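Local coordinates for protein glutathione peroxidase (Schistosoma mansoni, PDB 2V1M) that catalyses the reduction of hydrogen peroxide to water by glutathione, which is oxidised to its disulfide, at residues C34-V39 and R66-P71. Numbering follows the deposited sequence.
Sequences CLIVNV and RILAFP
Leu-35, Val-37 and Val-39 bind Arg-66, Leu-68 and Phe-70 through five backbone hydrogen bonds, a worked example of parallel strand pairing. Leu-35 N donates to Arg-66 O (2.9 Å), and Leu-35 O accepts from Leu-68 N; Val-37 repeats the pattern with Leu-68 O and Phe-70 N. The last bond differs: Val-39 N reaches Phe-70 O from above the carbonyl plane, 48° out of it. CA-H...O contacts supplement these bonds, Cys-34 CA lying 3.1 Å from Arg-66 O.

Apolar contacts line both faces. On one, Ile-36 turns CG2 anti to its backbone N, setting that methyl obliquely against Phe-70 CD2 (3.8 Å), while Leu-68 CD1 meets Cys-34 CB at 4.0 Å. On the other, Val-39 straddles two neighbours: CG1 touches Ala-69 CB (3.8 Å), and CG2 lies 3.6 Å from Pro-71 CA.

Strands 33-39 and 65-71, joined through helix 46-60, form a right-handed beta-alpha-beta crossover of the thioredoxin fold. That helix covers Leu-35, Ile-67 and Val-39; helix 113-121 packs on Ile-36 and Phe-70 across the sheet, and antiparallel strand 136-139 flanks 33-39.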
loop_
_atom_site.group_PDB
_atom_site.type_symbol
_atom_site.label_atom_id
_atom_site.label_comp_id
_atom_site.label_asym_id
_atom_site.label_seq_id
_atom_site.Cartn_x
_atom_site.Cartn_y
_atom_site.Cartn_z
ATOM N N CYS A 34 3.860 8.116 2.413
ATOM C CA CYS A 34 3.502 6.717 2.360
ATOM C C CYS A 34 3.036 6.318 0.979
ATOM O O CYS A 34 2.305 7.069 0.309
ATOM C CB CYS A 34 2.389 6.370 3.374
ATOM S SG CYS A 34 2.828 6.693 5.092
ATOM N N LEU A 35 3.441 5.119 0.568
ATOM C CA LEU A 35 2.951 4.507 -0.656
ATOM C C LEU A 35 2.190 3.257 -0.237
ATOM O O LEU A 35 2.790 2.343 0.347
ATOM C CB LEU A 35 4.102 4.161 -1.608
ATOM C CG LEU A 35 3.614 3.670 -2.988
ATOM C CD1 LEU A 35 2.900 4.798 -3.779
ATOM C CD2 LEU A 35 4.801 3.095 -3.762
ATOM N N ILE A 36 0.866 3.261 -0.443
ATOM C CA ILE A 36 -0.004 2.208 0.055
ATOM C C ILE A 36 -0.434 1.340 -1.118
ATOM O O ILE A 36 -1.047 1.864 -2.102
ATOM C CB ILE A 36 -1.221 2.814 0.817
ATOM C CG1 ILE A 36 -0.705 3.713 1.958
ATOM C CG2 ILE A 36 -2.097 1.662 1.304
ATOM C CD1 ILE A 36 -1.800 4.353 2.802
ATOM N N VAL A 37 -0.127 0.055 -1.028
ATOM C CA VAL A 37 -0.280 -0.858 -2.172
ATOM C C VAL A 37 -1.085 -2.056 -1.727
ATOM O O VAL A 37 -0.783 -2.661 -0.697
ATOM C CB VAL A 37 1.138 -1.321 -2.652
ATOM C CG1 VAL A 37 0.997 -2.156 -3.951
ATOM C CG2 VAL A 37 2.048 -0.149 -2.843
ATOM N N ASN A 38 -2.140 -2.430 -2.478
ATOM C CA ASN A 38 -2.817 -3.709 -2.237
ATOM C C ASN A 38 -2.089 -4.774 -3.042
ATOM O O ASN A 38 -1.764 -4.543 -4.201
ATOM C CB ASN A 38 -4.307 -3.637 -2.562
ATOM C CG ASN A 38 -4.595 -3.297 -4.041
ATOM O OD1 ASN A 38 -4.245 -2.205 -4.521
ATOM N ND2 ASN A 38 -5.271 -4.213 -4.744
ATOM N N VAL A 39 -1.793 -5.917 -2.398
ATOM C CA VAL A 39 -0.892 -6.890 -2.980
ATOM C C VAL A 39 -1.552 -8.255 -3.076
ATOM O O VAL A 39 -2.607 -8.530 -2.490
ATOM C CB VAL A 39 0.450 -6.955 -2.176
ATOM C CG1 VAL A 39 1.158 -5.615 -2.219
ATOM C CG2 VAL A 39 0.207 -7.405 -0.728
ATOM N N ARG A 66 7.660 5.490 3.466
ATOM C CA ARG A 66 7.172 4.248 4.068
ATOM C C ARG A 66 6.226 3.576 3.081
ATOM O O ARG A 66 5.257 4.165 2.641
ATOM C CB ARG A 66 6.465 4.543 5.408
ATOM C CG ARG A 66 7.411 5.200 6.441
ATOM C CD ARG A 66 8.504 4.256 6.886
ATOM N NE ARG A 66 9.349 4.883 7.904
ATOM C CZ ARG A 66 10.407 5.655 7.632
ATOM N NH1 ARG A 66 10.728 5.977 6.374
ATOM N NH2 ARG A 66 11.130 6.155 8.638
ATOM N N ILE A 67 6.521 2.335 2.744
ATOM C CA ILE A 67 5.668 1.540 1.881
ATOM C C ILE A 67 4.854 0.593 2.742
ATOM O O ILE A 67 5.420 -0.094 3.620
ATOM C CB ILE A 67 6.521 0.760 0.826
ATOM C CG1 ILE A 67 7.278 1.769 -0.052
ATOM C CG2 ILE A 67 5.638 -0.188 0.010
ATOM C CD1 ILE A 67 8.326 1.101 -0.949
ATOM N N LEU A 68 3.536 0.577 2.515
ATOM C CA LEU A 68 2.598 -0.235 3.286
ATOM C C LEU A 68 1.911 -1.172 2.302
ATOM O O LEU A 68 1.279 -0.696 1.349
ATOM C CB LEU A 68 1.537 0.622 3.984
ATOM C CG LEU A 68 1.946 1.538 5.119
ATOM C CD1 LEU A 68 2.798 2.654 4.736
ATOM C CD2 LEU A 68 0.663 2.012 5.794
ATOM N N ALA A 69 1.998 -2.479 2.549
ATOM C CA ALA A 69 1.438 -3.488 1.623
ATOM C C ALA A 69 0.323 -4.263 2.314
ATOM O O ALA A 69 0.544 -4.923 3.353
ATOM C CB ALA A 69 2.527 -4.434 1.159
ATOM N N PHE A 70 -0.872 -4.188 1.714
ATOM C CA PHE A 70 -2.089 -4.823 2.214
ATOM C C PHE A 70 -2.490 -5.983 1.314
ATOM O O PHE A 70 -2.980 -5.763 0.208
ATOM C CB PHE A 70 -3.228 -3.799 2.289
ATOM C CG PHE A 70 -3.023 -2.817 3.421
ATOM C CD1 PHE A 70 -3.473 -3.128 4.701
ATOM C CD2 PHE A 70 -2.351 -1.615 3.192
ATOM C CE1 PHE A 70 -3.248 -2.273 5.766
ATOM C CE2 PHE A 70 -2.126 -0.742 4.258
ATOM C CZ PHE A 70 -2.566 -1.073 5.545
ATOM N N PRO A 71 -2.309 -7.224 1.778
ATOM C CA PRO A 71 -2.799 -8.373 0.990
ATOM C C PRO A 71 -4.314 -8.289 0.841
ATOM O O PRO A 71 -5.028 -7.872 1.749
ATOM C CB PRO A 71 -2.407 -9.589 1.845
ATOM C CG PRO A 71 -1.197 -9.075 2.689
ATOM C CD PRO A 71 -1.630 -7.671 3.025
#